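Local coordinates for periplasmic binding protein (Veillonella parvula, PDB 4MO9), which probably binds an iron-siderophore or a related solute outside the cell membrane and hands it to an ABC importer, at residues A68-S73 against A93-V98; A175-F180 against D353-F358; Y222-L227 against A313-P318; D258-M263 against L302-N307. All blocks are in the same frame, centred on the assembly; numbering follows the deposited sequence.

Contact 1: residues A68-S73 against A93-V98; sequences AGMDTS and AKIPVV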
loop_
_atom_site.group_PDB
_atom_site.type_symbol
_atom_site.label_atom_id
_atom_site.label_comp_id
_atom_site.label_asym_id
_atom_site.label_seq_id
_atom_site.Cartn_x
_atom_site.Cartn_y
_atom_site.Cartn_z
ATOM N N ALA A 68 -3.603 21.984 0.642
ATOM C CA ALA A 68 -3.299 23.095 1.549
ATOM C C ALA A 68 -2.290 22.698 2.639
ATOM O O ALA A 68 -1.552 23.551 3.160
ATOM C CB ALA A 68 -4.567 23.604 2.187
ATOM N N GLY A 69 -2.281 21.410 2.994
ATOM C CA GLY A 69 -1.406 20.917 4.042
ATOM C C GLY A 69 -0.819 19.567 3.705
ATOM O O GLY A 69 -1.552 18.616 3.382
HETATM N N MSE A 70 0.508 19.478 3.796
HETATM C CA MSE A 70 1.251 18.275 3.448
HETATM C C MSE A 70 1.721 17.580 4.727
HETATM O O MSE A 70 2.337 18.216 5.588
HETATM C CB MSE A 70 2.450 18.675 2.577
HETATM C CG MSE A 70 3.544 17.623 2.427
HETATM SE SE MSE A 70 2.959 16.043 1.426
HETATM C CE MSE A 70 2.522 16.922 -0.220
ATOM N N ASP A 71 1.410 16.295 4.876
ATOM C CA ASP A 71 1.891 15.542 6.036
ATOM C C ASP A 71 3.340 15.126 5.791
ATOM O O ASP A 71 3.883 15.373 4.707
ATOM C CB ASP A 71 1.029 14.304 6.295
ATOM C CG ASP A 71 1.024 13.345 5.121
ATOM O OD1 ASP A 71 1.108 13.813 3.965
ATOM O OD2 ASP A 71 0.941 12.115 5.346
ATOM N N THR A 72 3.965 14.496 6.785
ATOM C CA THR A 72 5.384 14.136 6.685
ATOM C C THR A 72 5.608 12.639 6.521
ATOM O O THR A 72 6.741 12.156 6.633
ATOM C CB THR A 72 6.174 14.589 7.922
ATOM O OG1 THR A 72 5.722 13.863 9.066
ATOM C CG2 THR A 72 5.967 16.062 8.169
ATOM N N SER A 73 4.524 11.912 6.263
ATOM C CA SER A 73 4.581 10.464 6.084
ATOM C C SER A 73 5.596 10.029 5.012
ATOM O O SER A 73 6.445 9.158 5.265
ATOM C CB SER A 73 3.173 9.934 5.777
ATOM O OG SER A 73 3.205 8.593 5.335
ATOM N N ALA A 93 7.214 20.319 -2.121
ATOM C CA ALA A 93 8.051 20.634 -0.965
ATOM C C ALA A 93 7.829 22.064 -0.467
ATOM O O ALA A 93 8.423 22.477 0.538
ATOM C CB ALA A 93 9.520 20.403 -1.300
ATOM N N LYS A 94 6.977 22.811 -1.170
ATOM C CA LYS A 94 6.648 24.187 -0.790
ATOM C C LYS A 94 5.322 24.282 -0.028
ATOM O O LYS A 94 4.995 25.334 0.517
ATOM C CB LYS A 94 6.560 25.082 -2.031
ATOM C CG LYS A 94 7.846 25.267 -2.822
ATOM C CD LYS A 94 7.607 26.280 -3.938
ATOM C CE LYS A 94 8.779 26.388 -4.904
ATOM N NZ LYS A 94 8.441 27.301 -6.045
ATOM N N ILE A 95 4.551 23.199 -0.009
ATOM C CA ILE A 95 3.264 23.196 0.680
ATOM C C ILE A 95 3.494 23.166 2.193
ATOM O O ILE A 95 4.308 22.379 2.678
ATOM C CB ILE A 95 2.410 21.972 0.259
ATOM C CG1 ILE A 95 2.169 21.976 -1.259
ATOM C CG2 ILE A 95 1.083 21.948 1.013
ATOM C CD1 ILE A 95 1.582 20.658 -1.789
ATOM N N PRO A 96 2.788 24.033 2.943
ATOM C CA PRO A 96 2.902 24.038 4.407
ATOM C C PRO A 96 2.773 22.632 4.989
ATOM O O PRO A 96 1.904 21.868 4.558
ATOM C CB PRO A 96 1.717 24.910 4.837
ATOM C CG PRO A 96 1.576 25.893 3.706
ATOM C CD PRO A 96 1.893 25.100 2.455
ATOM N N VAL A 97 3.640 22.295 5.938
ATOM C CA VAL A 97 3.670 20.961 6.532
ATOM C C VAL A 97 2.709 20.877 7.721
ATOM O O VAL A 97 2.596 21.842 8.485
ATOM C CB VAL A 97 5.111 20.615 6.976
ATOM C CG1 VAL A 97 5.147 19.346 7.810
ATOM C CG2 VAL A 97 6.020 20.470 5.760
ATOM N N VAL A 98 1.994 19.756 7.863
ATOM C CA VAL A 98 1.142 19.533 9.039
ATOM C C VAL A 98 1.550 18.258 9.780
ATOM O O VAL A 98 2.158 17.356 9.193
ATOM C CB VAL A 98 -0.366 19.424 8.680
ATOM C CG1 VAL A 98 -0.865 20.715 8.079
ATOM C CG2 VAL A 98 -0.606 18.267 7.711
HETATM O O HOH W 1 2.835 14.868 9.400
#

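Contact 2: residues A175-F180 against D353-F358; sequences AEISKF and DKFLPF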
loop_
_atom_site.group_PDB
_atom_site.type_symbol
_atom_site.label_atom_id
_atom_site.label_comp_id
_atom_site.label_asym_id
_atom_site.label_seq_id
_atom_site.Cartn_x
_atom_site.Cartn_y
_atom_site.Cartn_z
ATOM N N ALA A 175 -13.835 7.345 -12.172
ATOM C CA ALA A 175 -14.428 6.161 -12.809
ATOM C C ALA A 175 -13.397 5.327 -13.596
ATOM O O ALA A 175 -13.434 4.091 -13.561
ATOM C CB ALA A 175 -15.620 6.559 -13.706
ATOM N N GLU A 176 -12.480 5.987 -14.298
ATOM C CA GLU A 176 -11.436 5.262 -15.024
ATOM C C GLU A 176 -10.535 4.509 -14.059
ATOM O O GLU A 176 -10.139 3.376 -14.323
ATOM C CB GLU A 176 -10.562 6.219 -15.818
ATOM C CG GLU A 176 -11.290 7.065 -16.841
ATOM C CD GLU A 176 -10.398 8.174 -17.369
ATOM O OE1 GLU A 176 -9.162 7.957 -17.408
ATOM O OE2 GLU A 176 -10.926 9.254 -17.728
ATOM N N ILE A 177 -10.187 5.154 -12.951
ATOM C CA ILE A 177 -9.274 4.545 -11.987
ATOM C C ILE A 177 -9.948 3.350 -11.318
ATOM O O ILE A 177 -9.321 2.300 -11.133
ATOM C CB ILE A 177 -8.799 5.573 -10.935
ATOM C CG1 ILE A 177 -7.945 6.650 -11.620
ATOM C CG2 ILE A 177 -8.010 4.900 -9.820
ATOM C CD1 ILE A 177 -7.661 7.881 -10.717
ATOM N N SER A 178 -11.223 3.511 -10.968
ATOM C CA SER A 178 -12.012 2.443 -10.357
ATOM C C SER A 178 -12.153 1.240 -11.288
ATOM O O SER A 178 -12.071 0.083 -10.851
ATOM C CB SER A 178 -13.402 2.970 -9.990
ATOM O OG SER A 178 -14.127 1.976 -9.286
ATOM N N LYS A 179 -12.362 1.501 -12.573
ATOM C CA LYS A 179 -12.505 0.408 -13.532
ATOM C C LYS A 179 -11.168 -0.276 -13.771
ATOM O O LYS A 179 -11.109 -1.502 -13.911
ATOM C CB LYS A 179 -13.120 0.906 -14.845
ATOM C CG LYS A 179 -14.605 1.249 -14.721
ATOM C CD LYS A 179 -15.136 1.813 -16.023
ATOM C CE LYS A 179 -16.616 2.181 -15.894
ATOM N NZ LYS A 179 -17.128 2.695 -17.187
ATOM N N PHE A 180 -10.093 0.506 -13.823
ATOM C CA PHE A 180 -8.746 -0.067 -13.945
ATOM C C PHE A 180 -8.498 -1.045 -12.807
ATOM O O PHE A 180 -7.980 -2.157 -13.010
ATOM C CB PHE A 180 -7.695 1.052 -13.890
ATOM C CG PHE A 180 -6.268 0.562 -13.935
ATOM C CD1 PHE A 180 -5.561 0.566 -15.137
ATOM C CD2 PHE A 180 -5.628 0.118 -12.783
ATOM C CE1 PHE A 180 -4.230 0.121 -15.187
ATOM C CE2 PHE A 180 -4.297 -0.327 -12.827
ATOM C CZ PHE A 180 -3.605 -0.326 -14.033
ATOM N N ASP A 353 1.910 5.219 -15.753
ATOM C CA ASP A 353 1.840 5.801 -17.101
ATOM C C ASP A 353 0.501 6.499 -17.355
ATOM O O ASP A 353 0.457 7.612 -17.883
ATOM C CB ASP A 353 2.051 4.725 -18.175
ATOM C CG ASP A 353 3.502 4.258 -18.286
ATOM O OD1 ASP A 353 4.417 4.952 -17.783
ATOM O OD2 ASP A 353 3.722 3.187 -18.891
ATOM N N LYS A 354 -0.588 5.843 -16.965
ATOM C CA LYS A 354 -1.937 6.350 -17.225
ATOM C C LYS A 354 -2.379 7.512 -16.339
ATOM O O LYS A 354 -3.018 8.450 -16.833
ATOM C CB LYS A 354 -2.976 5.226 -17.119
ATOM C CG LYS A 354 -3.121 4.371 -18.372
ATOM C CD LYS A 354 -4.081 3.196 -18.146
ATOM C CE LYS A 354 -5.507 3.667 -17.847
ATOM N NZ LYS A 354 -6.183 4.277 -19.029
ATOM N N PHE A 355 -2.054 7.459 -15.044
ATOM C CA PHE A 355 -2.678 8.375 -14.070
ATOM C C PHE A 355 -1.732 9.296 -13.297
ATOM O O PHE A 355 -2.100 10.427 -12.975
ATOM C CB PHE A 355 -3.494 7.581 -13.050
ATOM C CG PHE A 355 -4.543 6.706 -13.664
ATOM C CD1 PHE A 355 -5.558 7.257 -14.435
ATOM C CD2 PHE A 355 -4.525 5.331 -13.457
ATOM C CE1 PHE A 355 -6.534 6.451 -15.003
ATOM C CE2 PHE A 355 -5.507 4.520 -14.019
ATOM C CZ PHE A 355 -6.508 5.084 -14.792
ATOM N N LEU A 356 -0.531 8.812 -12.984
ATOM C CA LEU A 356 0.353 9.552 -12.082
ATOM C C LEU A 356 1.246 10.570 -12.800
ATOM O O LEU A 356 1.714 10.336 -13.914
ATOM C CB LEU A 356 1.184 8.588 -11.220
ATOM C CG LEU A 356 0.369 7.801 -10.187
ATOM C CD1 LEU A 356 1.228 6.770 -9.438
ATOM C CD2 LEU A 356 -0.291 8.747 -9.191
ATOM N N PRO A 357 1.467 11.724 -12.158
ATOM C CA PRO A 357 2.361 12.751 -12.694
ATOM C C PRO A 357 3.834 12.442 -12.393
ATOM O O PRO A 357 4.695 13.281 -12.672
ATOM C CB PRO A 357 1.937 14.001 -11.932
ATOM C CG PRO A 357 1.477 13.488 -10.605
ATOM C CD PRO A 357 0.847 12.135 -10.882
ATOM N N PHE A 358 4.111 11.274 -11.830
ATOM C CA PHE A 358 5.485 10.885 -11.502
ATOM C C PHE A 358 5.922 9.755 -12.433
ATOM O O PHE A 358 5.113 8.879 -12.755
ATOM C CB PHE A 358 5.570 10.426 -10.038
ATOM C CG PHE A 358 4.863 11.348 -9.069
ATOM C CD1 PHE A 358 5.328 12.638 -8.849
ATOM C CD2 PHE A 358 3.742 10.917 -8.374
ATOM C CE1 PHE A 358 4.676 13.489 -7.959
ATOM C CE2 PHE A 358 3.083 11.756 -7.485
ATOM C CZ PHE A 358 3.552 13.047 -7.278
#

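Contact 3: residues Y222-L227 against A313-P318; sequences YSWGAL and AHHGLP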
loop_
_atom_site.group_PDB
_atom_site.type_symbol
_atom_site.label_atom_id
_atom_site.label_comp_id
_atom_site.label_asym_id
_atom_site.label_seq_id
_atom_site.Cartn_x
_atom_site.Cartn_y
_atom_site.Cartn_z
ATOM N N TYR A 222 -4.766 -10.702 8.250
ATOM C CA TYR A 222 -4.252 -9.347 8.433
ATOM C C TYR A 222 -3.190 -9.000 7.396
ATOM O O TYR A 222 -2.230 -9.759 7.223
ATOM C CB TYR A 222 -3.667 -9.166 9.835
ATOM C CG TYR A 222 -3.042 -7.803 10.016
ATOM C CD1 TYR A 222 -3.832 -6.662 10.083
ATOM C CD2 TYR A 222 -1.669 -7.653 10.108
ATOM C CE1 TYR A 222 -3.267 -5.409 10.236
ATOM C CE2 TYR A 222 -1.093 -6.408 10.264
ATOM C CZ TYR A 222 -1.896 -5.287 10.328
ATOM O OH TYR A 222 -1.319 -4.044 10.481
ATOM N N SER A 223 -3.374 -7.867 6.712
ATOM C CA SER A 223 -2.345 -7.306 5.831
ATOM C C SER A 223 -1.913 -8.326 4.772
ATOM O O SER A 223 -2.767 -8.932 4.126
ATOM C CB SER A 223 -1.149 -6.829 6.671
ATOM O OG SER A 223 -0.171 -6.187 5.867
ATOM N N TRP A 224 -0.601 -8.527 4.604
ATOM C CA TRP A 224 -0.099 -9.491 3.620
ATOM C C TRP A 224 -0.723 -10.882 3.798
ATOM O O TRP A 224 -0.917 -11.620 2.818
ATOM C CB TRP A 224 1.444 -9.606 3.682
ATOM C CG TRP A 224 2.128 -8.461 3.007
ATOM C CD1 TRP A 224 2.673 -7.358 3.604
ATOM C CD2 TRP A 224 2.294 -8.278 1.595
ATOM N NE1 TRP A 224 3.181 -6.502 2.647
ATOM C CE2 TRP A 224 2.962 -7.045 1.406
ATOM C CE3 TRP A 224 1.946 -9.035 0.472
ATOM C CZ2 TRP A 224 3.298 -6.561 0.137
ATOM C CZ3 TRP A 224 2.275 -8.561 -0.784
ATOM C CH2 TRP A 224 2.944 -7.330 -0.945
ATOM N N GLY A 225 -1.015 -11.251 5.038
ATOM C CA GLY A 225 -1.627 -12.546 5.290
ATOM C C GLY A 225 -3.047 -12.614 4.746
ATOM O O GLY A 225 -3.480 -13.657 4.246
ATOM N N ALA A 226 -3.781 -11.509 4.852
ATOM C CA ALA A 226 -5.134 -11.470 4.300
ATOM C C ALA A 226 -5.089 -11.532 2.775
ATOM O O ALA A 226 -5.876 -12.247 2.147
ATOM C CB ALA A 226 -5.883 -10.221 4.766
ATOM N N LEU A 227 -4.178 -10.765 2.181
ATOM C CA LEU A 227 -4.038 -10.733 0.734
ATOM C C LEU A 227 -3.618 -12.096 0.183
ATOM O O LEU A 227 -4.148 -12.549 -0.838
ATOM C CB LEU A 227 -3.018 -9.672 0.323
ATOM C CG LEU A 227 -3.418 -8.221 0.599
ATOM C CD1 LEU A 227 -2.221 -7.305 0.360
ATOM C CD2 LEU A 227 -4.571 -7.819 -0.296
ATOM N N ALA A 313 7.944 -8.825 -2.776
ATOM C CA ALA A 313 7.097 -7.753 -3.278
ATOM C C ALA A 313 7.286 -6.551 -2.363
ATOM O O ALA A 313 7.665 -6.716 -1.202
ATOM C CB ALA A 313 5.639 -8.183 -3.298
ATOM N N HIS A 314 7.034 -5.351 -2.877
ATOM C CA HIS A 314 7.263 -4.119 -2.123
ATOM C C HIS A 314 6.202 -3.926 -1.030
ATOM O O HIS A 314 4.997 -3.905 -1.319
ATOM C CB HIS A 314 7.263 -2.910 -3.079
ATOM C CG HIS A 314 7.803 -1.651 -2.469
ATOM N ND1 HIS A 314 7.152 -0.978 -1.459
ATOM C CD2 HIS A 314 8.936 -0.949 -2.719
ATOM C CE1 HIS A 314 7.858 0.085 -1.111
ATOM N NE2 HIS A 314 8.944 0.127 -1.862
ATOM N N HIS A 315 6.664 -3.751 0.209
ATOM C CA HIS A 315 5.825 -3.632 1.410
ATOM C C HIS A 315 4.847 -2.459 1.367
ATOM O O HIS A 315 3.821 -2.466 2.062
ATOM C CB HIS A 315 6.743 -3.511 2.638
ATOM C CG HIS A 315 6.064 -3.744 3.955
ATOM N ND1 HIS A 315 5.124 -4.732 4.151
ATOM C CD2 HIS A 315 6.230 -3.140 5.156
ATOM C CE1 HIS A 315 4.721 -4.712 5.412
ATOM N NE2 HIS A 315 5.381 -3.758 6.044
ATOM N N GLY A 316 5.156 -1.447 0.557
ATOM C CA GLY A 316 4.352 -0.232 0.534
ATOM C C GLY A 316 3.306 -0.204 -0.568
ATOM O O GLY A 316 2.634 0.805 -0.777
ATOM N N LEU A 317 3.175 -1.308 -1.292
ATOM C CA LEU A 317 2.190 -1.387 -2.360
ATOM C C LEU A 317 0.754 -1.717 -1.909
ATOM O O LEU A 317 -0.191 -1.228 -2.532
ATOM C CB LEU A 317 2.643 -2.340 -3.472
ATOM C CG LEU A 317 3.862 -1.921 -4.312
ATOM C CD1 LEU A 317 4.292 -3.053 -5.252
ATOM C CD2 LEU A 317 3.560 -0.645 -5.106
ATOM N N PRO A 318 0.577 -2.539 -0.846
ATOM C CA PRO A 318 -0.792 -2.795 -0.371
ATOM C C PRO A 318 -1.509 -1.580 0.233
ATOM O O PRO A 318 -0.913 -0.512 0.399
ATOM C CB PRO A 318 -0.588 -3.833 0.730
ATOM C CG PRO A 318 0.642 -4.594 0.286
ATOM C CD PRO A 318 1.535 -3.485 -0.237
#

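Contact 4: residues D258-M263 against L302-N307; sequences DIIMIM and LKAVEN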
loop_
_atom_site.group_PDB
_atom_site.type_symbol
_atom_site.label_atom_id
_atom_site.label_comp_id
_atom_site.label_asym_id
_atom_site.label_seq_id
_atom_site.Cartn_x
_atom_site.Cartn_y
_atom_site.Cartn_z
ATOM N N ASP A 258 5.940 -24.360 0.709
ATOM C CA ASP A 258 6.115 -24.420 -0.744
ATOM C C ASP A 258 6.757 -23.141 -1.283
ATOM O O ASP A 258 7.558 -23.182 -2.219
ATOM C CB ASP A 258 4.765 -24.621 -1.442
ATOM C CG ASP A 258 4.152 -25.994 -1.173
ATOM O OD1 ASP A 258 4.895 -27.001 -1.156
ATOM O OD2 ASP A 258 2.917 -26.058 -0.987
ATOM N N ILE A 259 6.393 -22.008 -0.684
ATOM C CA ILE A 259 6.783 -20.695 -1.189
ATOM C C ILE A 259 7.214 -19.800 -0.017
ATOM O O ILE A 259 6.660 -19.896 1.080
ATOM C CB ILE A 259 5.595 -20.055 -1.975
ATOM C CG1 ILE A 259 5.290 -20.880 -3.234
ATOM C CG2 ILE A 259 5.858 -18.587 -2.334
ATOM C CD1 ILE A 259 3.977 -20.508 -3.918
ATOM N N ILE A 260 8.234 -18.971 -0.238
ATOM C CA ILE A 260 8.658 -17.964 0.740
ATOM C C ILE A 260 8.589 -16.617 0.027
ATOM O O ILE A 260 9.023 -16.499 -1.126
ATOM C CB ILE A 260 10.116 -18.206 1.219
ATOM C CG1 ILE A 260 10.209 -19.435 2.135
ATOM C CG2 ILE A 260 10.660 -16.979 1.959
ATOM C CD1 ILE A 260 11.674 -19.853 2.482
HETATM N N MSE A 261 8.030 -15.606 0.685
HETATM C CA MSE A 261 8.050 -14.262 0.123
HETATM C C MSE A 261 8.534 -13.285 1.185
HETATM O O MSE A 261 7.940 -13.201 2.272
HETATM C CB MSE A 261 6.663 -13.866 -0.394
HETATM C CG MSE A 261 6.696 -12.641 -1.298
HETATM SE SE MSE A 261 4.924 -12.123 -1.938
HETATM C CE MSE A 261 4.423 -13.887 -2.629
ATOM N N ILE A 262 9.631 -12.586 0.884
ATOM C CA ILE A 262 10.219 -11.607 1.802
ATOM C C ILE A 262 9.913 -10.195 1.309
ATOM O O ILE A 262 10.332 -9.831 0.210
ATOM C CB ILE A 262 11.756 -11.751 1.876
ATOM C CG1 ILE A 262 12.163 -13.200 2.171
ATOM C CG2 ILE A 262 12.333 -10.783 2.912
ATOM C CD1 ILE A 262 11.741 -13.697 3.544
HETATM N N MSE A 263 9.210 -9.392 2.104
HETATM C CA MSE A 263 8.806 -8.062 1.631
HETATM C C MSE A 263 9.975 -7.061 1.681
HETATM O O MSE A 263 10.744 -7.028 2.655
HETATM C CB MSE A 263 7.587 -7.546 2.407
HETATM C CG MSE A 263 6.439 -8.564 2.495
HETATM SE SE MSE A 263 5.914 -9.352 0.782
HETATM C CE MSE A 263 4.909 -10.836 1.544
ATOM N N LEU A 302 15.798 -25.753 2.643
ATOM C CA LEU A 302 14.351 -25.553 2.547
ATOM C C LEU A 302 13.831 -25.869 1.150
ATOM O O LEU A 302 14.434 -25.474 0.143
ATOM C CB LEU A 302 13.957 -24.117 2.926
ATOM C CG LEU A 302 13.929 -23.788 4.422
ATOM C CD1 LEU A 302 13.550 -22.332 4.672
ATOM C CD2 LEU A 302 12.978 -24.717 5.152
ATOM N N LYS A 303 12.712 -26.585 1.099
ATOM C CA LYS A 303 12.027 -26.881 -0.149
ATOM C C LYS A 303 11.836 -25.610 -0.994
ATOM O O LYS A 303 12.062 -25.627 -2.205
ATOM C CB LYS A 303 10.679 -27.537 0.167
ATOM C CG LYS A 303 9.814 -27.855 -1.037
ATOM C CD LYS A 303 8.593 -28.684 -0.641
ATOM C CE LYS A 303 7.600 -27.873 0.171
ATOM N NZ LYS A 303 6.344 -28.632 0.435
ATOM N N ALA A 304 11.450 -24.505 -0.358
ATOM C CA ALA A 304 11.235 -23.260 -1.091
ATOM C C ALA A 304 12.519 -22.722 -1.736
ATOM O O ALA A 304 12.477 -22.151 -2.833
ATOM C CB ALA A 304 10.592 -22.201 -0.197
ATOM N N VAL A 305 13.650 -22.895 -1.058
ATOM C CA VAL A 305 14.917 -22.396 -1.577
ATOM C C VAL A 305 15.428 -23.301 -2.697
ATOM O O VAL A 305 15.790 -22.822 -3.779
ATOM C CB VAL A 305 15.967 -22.234 -0.454
ATOM C CG1 VAL A 305 17.331 -21.904 -1.033
ATOM C CG2 VAL A 305 15.526 -21.138 0.519
ATOM N N GLU A 306 15.430 -24.607 -2.433
ATOM C CA GLU A 306 15.823 -25.608 -3.420
ATOM C C GLU A 306 15.060 -25.489 -4.741
ATOM O O GLU A 306 15.661 -25.586 -5.815
ATOM C CB GLU A 306 15.639 -27.016 -2.845
ATOM C CG GLU A 306 16.787 -27.475 -1.983
ATOM C CD GLU A 306 16.477 -28.765 -1.239
ATOM O OE1 GLU A 306 15.319 -29.239 -1.317
ATOM O OE2 GLU A 306 17.383 -29.285 -0.563
ATOM N N ASN A 307 13.745 -25.296 -4.661
ATOM C CA ASN A 307 12.899 -25.233 -5.855
ATOM C C ASN A 307 12.798 -23.836 -6.453
ATOM O O ASN A 307 12.020 -23.619 -7.378
ATOM C CB ASN A 307 11.480 -25.742 -5.558
ATOM C CG ASN A 307 11.463 -27.170 -5.055
ATOM O OD1 ASN A 307 12.368 -27.952 -5.342
ATOM N ND2 ASN A 307 10.426 -27.517 -4.295
HETATM O O HOH W 2 8.427 -25.529 -3.553
#

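Contact 1: residues A68-S73 against A93-V98
M70, a selenomethionine, and V97 are bridged backbone to backbone just beyond strand 67-69, an outermost strand of the four-stranded parallel sheet in the N-terminal lobe of this TroA-like binding protein. The bonding pattern is that of a single parallel bridge, though the two segments run 63° apart: M70 N donates to P96 O at 2.9 Å, and V98 N donates to M70 O at 2.8 Å. V97 CA adds a CH...O contact to that same M70 O, so the M70 carbonyl has one N-H donor and a weaker CH...O neighbour.

The packing is close on the inner side. I95 sends its CG2 branch, anti to the backbone N, against M70 CB at 3.9 Å, the two side chains crossing at about a right angle; a branched aliphatic suits this buried apolar spot, and W82 of helix 79-88 touches M70 as well. V98 is also buried, set against V111 of helix 108-112. A CB on G69 would come within 3.0 Å of V98 CG1, a tight fit that is consistent with glycine here.

The outer side is looser. The P96 ring merely borders A68 O, its nearest atom CD at 3.8 Å, and V97 is exposed. Here water 1 replaces direct bonding by accepting from T72 N and donating to V98 O, while T72 OG1 turns to D76. Beyond T72 the chain enters a helix at S73, and S73 itself touches the bound trimethylamine oxide. Even this open side has one tight point: V97 CG1 presses on T72 CG2 at 3.4 Å, closer than methyl groups usually sit.

Contact 2: residues A175-F180 against D353-F358
F355 lies between two aliphatic groups, I177 and K354, and meets an aromatic partner, F180, at its rim. I177 CG1 stands over the centre of one face of the F355 ring, 3.6 Å from the centroid and 10° off the normal, a CH-pi contact. K354 CB covers the opposite face from within its own segment. At the rim, F355 CE2 comes 4.0 Å from F180 CG, and the edge of F355 is directed at the face of F180 in a T-shaped pair with planes 85° apart. F180 has CG anti to its backbone N (chi1 177°), which sends its ring across to helix 344-355. E176 OE1 lies in the F355 ring plane, 3.9 Å from F355 CE1. A flat phenylalanine suits a slot that offers an aliphatic group to each face and an aromatic face to its rim.

Outside this shell, R184 makes a cation-pi contact with the F180 ring, F351 meets F355 edge-to-face and A57 of helix 52-59 touches it. The pairing thus ties helix 344-355, near the C-terminus, to helix 171-194, the long helix that links the two lobes in the TroA-like fold.

Replacing F355 with an alanine would probably open a gap between I177 and F180 and leave the F180 face without its aromatic edge. No hydrogen bond spans the two segments, so the contact rests on dispersion and on weakly positive ring C-H groups, which are likely to favour the pi face of F180 and the carboxylate of E176.

Contact 3: residues Y222-L227 against A313-P318
The W224 indole carries P318 on one face, with P318 CG 3.3 Å above the plane and shifted toward the rim over CZ2. Along its edge, H314 O lies in the ring plane, 3.5 Å from W224 CZ2, and the imidazole of H315 meets the pyrrole side. There W224 NE1 donates to H315 ND1 at 3.0 Å. The bond is bent, 141° at the hydrogen; the donor is close to the H315 ring plane, and the two rings meet rim to rim with planes 18° apart. H315 reaches this position because its CG is anti to the backbone N (chi1 -165°). Farther round the indole, A313 CB touches CH2 at 3.7 Å, and L227 CD1 extends the apolar patch to P318 CB.

W224 opens helix 224-230 in the C-terminal lobe, and its partners run from A313, the end of strand 310-313, through the type I beta turn H314 to L317, whose G316 N donates to H314 ND1, to P318 just beyond it. Proline suits a flat aromatic face, its compact ring approaching closely without any polar hydrogen to satisfy. Because H315 ND1 serves as acceptor, a neutral imidazole would probably carry its proton on NE2, while the buried indole N-H is satisfied.

Contact 4: residues D258-M263 against L302-N307
K303 reaches from the start of helix 303-306 to D258, which lies just before strand 259-263, in a beta-alpha-beta crossover: the chain leaves strand 259-263 and, after helices 282-295 and 303-306, enters the neighbouring parallel strand 310-313 of the C-terminal lobe's sheet.

From CB the lysine runs out extended, with CG anti to the backbone N (chi1 178°), and then bends at chi3, which turns the tip onto the aspartate. CD comes 4.1 Å from D258 OD1. CE, next along, packs against D258 CA at 3.9 Å and passes close to the carboxylate. NZ finishes the chain in a salt bridge to D258 OD1 at 2.7 Å, arriving from above the carboxylate plane, 36° out of it. The flexible lysine suits this place, its methylenes spanning the gap and its charge meeting the acid.

Behind this pair the contact is apolar. A304, small enough to let the helix sit close to the strand, puts CB 3.6 Å from I260 CG1, and I260 CD1 meets L302 CD1 at 3.8 Å, the two side chains crossing at about a right angle. On the polar side water 2 donates to D258 O and accepts from N307 ND2. N256 OD1 holds K303 N, while T201 OG1 is bonded to D258 N.

A methionine in place of K303 would probably leave D258 OD1 without its cationic mate and the strand's start less firmly tied to the helix. The chemistry is therefore divided: buried aliphatic packing sets the helix against the strand, and a partly exposed ion pair, likely weakened by solvent, fastens the margin.

From the N terminus, contact 1 closes first, a short loop of mostly helical chain at the edge of the N-terminal lobe's sheet, finished before any other contact begins. The remaining three are nested. Segment 175-180 opens contact 2, 222-227 opens contact 3 and 258-263 opens contact 4; they then close in reverse order at 302-307, 313-318 and 353-358, so none cross. Contacts 3 and 4 lie within the C-terminal lobe and touch, M263 CE packing on W224 CE3 at 3.6 Å. Contact 2 joins the linking helix to the last long helix. Contacts 1 and 4, about 41 Å apart between centres, lie on opposite sides of the chain's centre.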